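Local coordinates for uncharacterized protein (PDB 4QNI) that is of unknown function but is probably an auxiliary nutrient-binding protein of a gut Bacteroides, built of two domains, at residues N129-V137 with E225-K234. Numbering follows the deposited sequence.
Sequences NIDMSEKWV and EDYTDRRKYK. With EDO (1,2-ethanediol), chain G.
R231 grips the carboxylate of E134 side-on: NE reaches E134 OE2 at 3.1 Å and NH2 reaches E134 OE1 at 3.0 Å. Both bonds are nearly straight and lie close to the guanidinium plane, yet they meet the carboxylate from above its own plane, the two planes being 47° apart. E134 points its first bond away from 225-234, and the bend at chi2 (-62°) brings the carboxylate back to the arginine. A lysine in place of R231 would probably lose this two-nitrogen hold and leave E134 freer to turn. R230 spends its guanidinium on a backbone acceptor: NH2 donates to S133 O at 2.9 Å, with a weak second bond from NE. This flat group also donates to E90 O through NH2, while K135 CD lies over one face. S133, small enough for the close approach, sets CB against R231 CG (3.8 Å) and OG beside the K234 methylenes. K234, bent at chi3, turns NZ to the D131 carboxylate, whose exact position is less sure, and also binds a 1,2-ethanediol. K135 CG rests on E225 CG at 4.0 Å; the K135 ammonium is held chiefly by L91 O and Y85, with D226 a long salt bridge. Further out, R164, R207 and Y209 anchor E225. Charged side chains of the loop and the start of strand 234-240 thus clasp the type I turn D131-E134, an interface between the N-terminal DUF4973 and C-terminal BT_3044-like regions.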
loop_
_atom_site.group_PDB
_atom_site.type_symbol
_atom_site.label_atom_id
_atom_site.label_comp_id
_atom_site.label_asym_id
_atom_site.label_seq_id
_atom_site.Cartn_x
_atom_site.Cartn_y
_atom_site.Cartn_z
ATOM N N ASN A 129 -13.087 10.585 38.826
ATOM C CA ASN A 129 -12.061 11.627 38.906
ATOM C C ASN A 129 -10.892 11.408 37.969
ATOM O O ASN A 129 -9.845 12.031 38.172
ATOM C CB ASN A 129 -11.554 11.836 40.331
ATOM C CG ASN A 129 -12.625 12.382 41.213
ATOM O OD1 ASN A 129 -13.285 13.369 40.894
ATOM N ND2 ASN A 129 -12.878 11.692 42.283
ATOM N N ILE A 130 -11.064 10.576 36.913
ATOM C CA ILE A 130 -9.979 10.370 35.960
ATOM C C ILE A 130 -9.675 11.728 35.261
ATOM O O ILE A 130 -10.589 12.530 35.009
ATOM C CB ILE A 130 -10.283 9.221 34.957
ATOM C CG1 ILE A 130 -8.974 8.667 34.347
ATOM C CG2 ILE A 130 -11.348 9.614 33.866
ATOM C CD1 ILE A 130 -9.125 7.387 33.529
ATOM N N ASP A 131 -8.389 12.018 35.080
ATOM C CA ASP A 131 -7.933 13.188 34.359
ATOM C C ASP A 131 -7.558 12.684 32.978
ATOM O O ASP A 131 -6.540 12.005 32.815
ATOM C CB ASP A 131 -6.748 13.872 35.080
ATOM C CG ASP A 131 -6.362 15.223 34.475
ATOM O OD1 ASP A 131 -6.698 15.470 33.291
ATOM O OD2 ASP A 131 -5.768 16.046 35.191
HETATM N N MSE A 132 -8.413 12.949 31.996
HETATM C CA MSE A 132 -8.225 12.465 30.630
HETATM C C MSE A 132 -7.096 13.210 29.880
HETATM O O MSE A 132 -6.757 12.820 28.752
HETATM C CB MSE A 132 -9.550 12.482 29.856
HETATM C CG MSE A 132 -10.534 11.401 30.342
HETATM SE SE MSE A 132 -9.861 9.581 29.994
HETATM C CE MSE A 132 -10.013 9.568 28.079
ATOM N N SER A 133 -6.455 14.197 30.556
ATOM C CA SER A 133 -5.273 14.945 30.087
ATOM C C SER A 133 -4.113 13.993 29.915
ATOM O O SER A 133 -3.248 14.194 29.068
ATOM C CB SER A 133 -4.889 16.018 31.093
ATOM O OG SER A 133 -5.386 17.238 30.595
ATOM N N GLU A 134 -4.090 12.966 30.767
ATOM C CA GLU A 134 -3.164 11.848 30.696
ATOM C C GLU A 134 -3.726 10.980 29.622
ATOM O O GLU A 134 -4.937 10.735 29.609
ATOM C CB GLU A 134 -3.093 11.098 32.050
ATOM C CG GLU A 134 -2.917 11.964 33.285
ATOM C CD GLU A 134 -1.642 12.778 33.363
ATOM O OE1 GLU A 134 -0.584 12.297 32.893
ATOM O OE2 GLU A 134 -1.711 13.916 33.879
ATOM N N LYS A 135 -2.918 10.560 28.677
ATOM C CA LYS A 135 -3.451 9.752 27.571
ATOM C C LYS A 135 -3.465 8.299 28.071
ATOM O O LYS A 135 -2.580 7.511 27.735
ATOM C CB LYS A 135 -2.586 9.989 26.312
ATOM C CG LYS A 135 -2.605 11.459 25.814
ATOM C CD LYS A 135 -1.366 11.863 24.977
ATOM C CE LYS A 135 -1.130 11.015 23.745
ATOM N NZ LYS A 135 -0.100 11.633 22.865
ATOM N N TRP A 136 -4.414 8.000 28.996
ATOM C CA TRP A 136 -4.519 6.719 29.699
ATOM C C TRP A 136 -4.675 5.560 28.736
ATOM O O TRP A 136 -5.559 5.566 27.888
ATOM C CB TRP A 136 -5.660 6.715 30.720
ATOM C CG TRP A 136 -5.416 7.621 31.906
ATOM C CD1 TRP A 136 -6.096 8.761 32.214
ATOM C CD2 TRP A 136 -4.410 7.464 32.926
ATOM N NE1 TRP A 136 -5.614 9.293 33.391
ATOM C CE2 TRP A 136 -4.579 8.519 33.844
ATOM C CE3 TRP A 136 -3.415 6.500 33.181
ATOM C CZ2 TRP A 136 -3.771 8.657 34.988
ATOM C CZ3 TRP A 136 -2.619 6.637 34.311
ATOM C CH2 TRP A 136 -2.798 7.706 35.196
ATOM N N VAL A 137 -3.811 4.566 28.898
ATOM C CA VAL A 137 -3.768 3.363 28.089
ATOM C C VAL A 137 -3.673 2.145 29.025
ATOM O O VAL A 137 -2.938 2.194 30.026
ATOM C CB VAL A 137 -2.533 3.469 27.122
ATOM C CG1 VAL A 137 -1.907 2.124 26.808
ATOM C CG2 VAL A 137 -2.896 4.192 25.844
ATOM N N GLU A 225 -4.172 17.391 22.170
ATOM C CA GLU A 225 -3.471 16.272 22.794
ATOM C C GLU A 225 -1.968 16.217 22.516
ATOM O O GLU A 225 -1.242 15.566 23.273
ATOM C CB GLU A 225 -4.070 14.983 22.249
ATOM C CG GLU A 225 -4.443 13.995 23.303
ATOM C CD GLU A 225 -5.197 12.834 22.700
ATOM O OE1 GLU A 225 -4.584 12.068 21.925
ATOM O OE2 GLU A 225 -6.393 12.670 23.027
ATOM N N ASP A 226 -1.505 16.791 21.390
ATOM C CA ASP A 226 -0.091 16.697 21.054
ATOM C C ASP A 226 0.714 17.930 21.542
ATOM O O ASP A 226 1.909 18.008 21.286
ATOM C CB ASP A 226 0.116 16.378 19.562
ATOM C CG ASP A 226 -0.305 14.958 19.179
ATOM O OD1 ASP A 226 -0.323 14.069 20.075
ATOM O OD2 ASP A 226 -0.608 14.732 17.994
ATOM N N TYR A 227 0.089 18.796 22.366
ATOM C CA TYR A 227 0.742 19.927 23.043
ATOM C C TYR A 227 1.331 19.415 24.344
ATOM O O TYR A 227 0.609 18.831 25.160
ATOM C CB TYR A 227 -0.264 21.074 23.325
ATOM C CG TYR A 227 -0.552 21.970 22.138
ATOM C CD1 TYR A 227 -1.048 21.447 20.946
ATOM C CD2 TYR A 227 -0.334 23.349 22.209
ATOM C CE1 TYR A 227 -1.281 22.263 19.840
ATOM C CE2 TYR A 227 -0.609 24.183 21.122
ATOM C CZ TYR A 227 -1.074 23.634 19.937
ATOM O OH TYR A 227 -1.343 24.427 18.853
ATOM N N THR A 228 2.634 19.653 24.572
ATOM C CA THR A 228 3.285 19.201 25.805
ATOM C C THR A 228 2.729 19.975 27.008
ATOM O O THR A 228 2.758 19.458 28.119
ATOM C CB THR A 228 4.821 19.321 25.714
ATOM O OG1 THR A 228 5.179 20.695 25.631
ATOM C CG2 THR A 228 5.426 18.537 24.549
ATOM N N ASP A 229 2.209 21.198 26.783
ATOM C CA ASP A 229 1.628 22.085 27.828
ATOM C C ASP A 229 0.065 22.014 27.938
ATOM O O ASP A 229 -0.507 22.834 28.667
ATOM C CB ASP A 229 2.078 23.563 27.620
ATOM C CG ASP A 229 1.900 24.154 26.226
ATOM O OD1 ASP A 229 1.560 23.390 25.295
ATOM O OD2 ASP A 229 2.131 25.389 26.064
ATOM N N ARG A 230 -0.593 21.015 27.272
ATOM C CA ARG A 230 -2.048 20.697 27.289
ATOM C C ARG A 230 -2.776 21.095 28.568
ATOM O O ARG A 230 -3.810 21.772 28.534
ATOM C CB ARG A 230 -2.259 19.149 27.247
ATOM C CG ARG A 230 -2.022 18.442 25.974
ATOM C CD ARG A 230 -2.542 17.021 25.973
ATOM N NE ARG A 230 -2.086 16.137 27.044
ATOM C CZ ARG A 230 -0.927 15.483 27.051
ATOM N NH1 ARG A 230 -0.033 15.687 26.094
ATOM N NH2 ARG A 230 -0.626 14.673 28.051
ATOM N N ARG A 231 -2.276 20.519 29.696
ATOM C CA ARG A 231 -2.855 20.526 31.046
ATOM C C ARG A 231 -3.123 21.945 31.576
ATOM O O ARG A 231 -4.012 22.128 32.412
ATOM C CB ARG A 231 -1.962 19.715 32.008
ATOM C CG ARG A 231 -1.824 18.228 31.610
ATOM C CD ARG A 231 -0.681 17.554 32.356
ATOM N NE ARG A 231 -0.506 16.128 32.051
ATOM C CZ ARG A 231 0.243 15.641 31.056
ATOM N NH1 ARG A 231 0.826 16.462 30.187
ATOM N NH2 ARG A 231 0.375 14.323 30.896
ATOM N N LYS A 232 -2.396 22.942 31.056
ATOM C CA LYS A 232 -2.585 24.346 31.414
ATOM C C LYS A 232 -3.835 24.933 30.710
ATOM O O LYS A 232 -4.291 26.009 31.091
ATOM C CB LYS A 232 -1.328 25.162 31.001
ATOM C CG LYS A 232 -0.387 25.566 32.136
ATOM C CD LYS A 232 0.782 26.479 31.660
ATOM C CE LYS A 232 0.451 27.969 31.598
ATOM N NZ LYS A 232 1.670 28.826 31.488
ATOM N N TYR A 233 -4.382 24.231 29.690
ATOM C CA TYR A 233 -5.472 24.759 28.860
ATOM C C TYR A 233 -6.775 23.901 28.809
ATOM O O TYR A 233 -7.380 23.794 27.735
ATOM C CB TYR A 233 -4.919 24.974 27.441
ATOM C CG TYR A 233 -3.704 25.878 27.442
ATOM C CD1 TYR A 233 -3.839 27.260 27.571
ATOM C CD2 TYR A 233 -2.415 25.350 27.367
ATOM C CE1 TYR A 233 -2.728 28.094 27.605
ATOM C CE2 TYR A 233 -1.293 26.179 27.403
ATOM C CZ TYR A 233 -1.456 27.548 27.529
ATOM O OH TYR A 233 -0.362 28.377 27.578
ATOM N N LYS A 234 -7.263 23.392 29.966
ATOM C CA LYS A 234 -8.517 22.614 29.977
ATOM C C LYS A 234 -9.754 23.504 30.182
ATOM O O LYS A 234 -9.863 24.220 31.187
ATOM C CB LYS A 234 -8.495 21.503 31.035
ATOM C CG LYS A 234 -7.405 20.466 30.773
ATOM C CD LYS A 234 -7.080 19.676 32.024
ATOM C CE LYS A 234 -8.026 18.524 32.251
ATOM N NZ LYS A 234 -7.818 17.963 33.598
HETATM C C1 EDO G . -10.685 17.015 35.126
HETATM O O1 EDO G . -10.217 16.326 33.974
HETATM C C2 EDO G . -10.953 16.024 36.281
HETATM O O2 EDO G . -9.728 15.695 36.928
HETATM O O HOH W 1 -2.426 11.282 20.396
#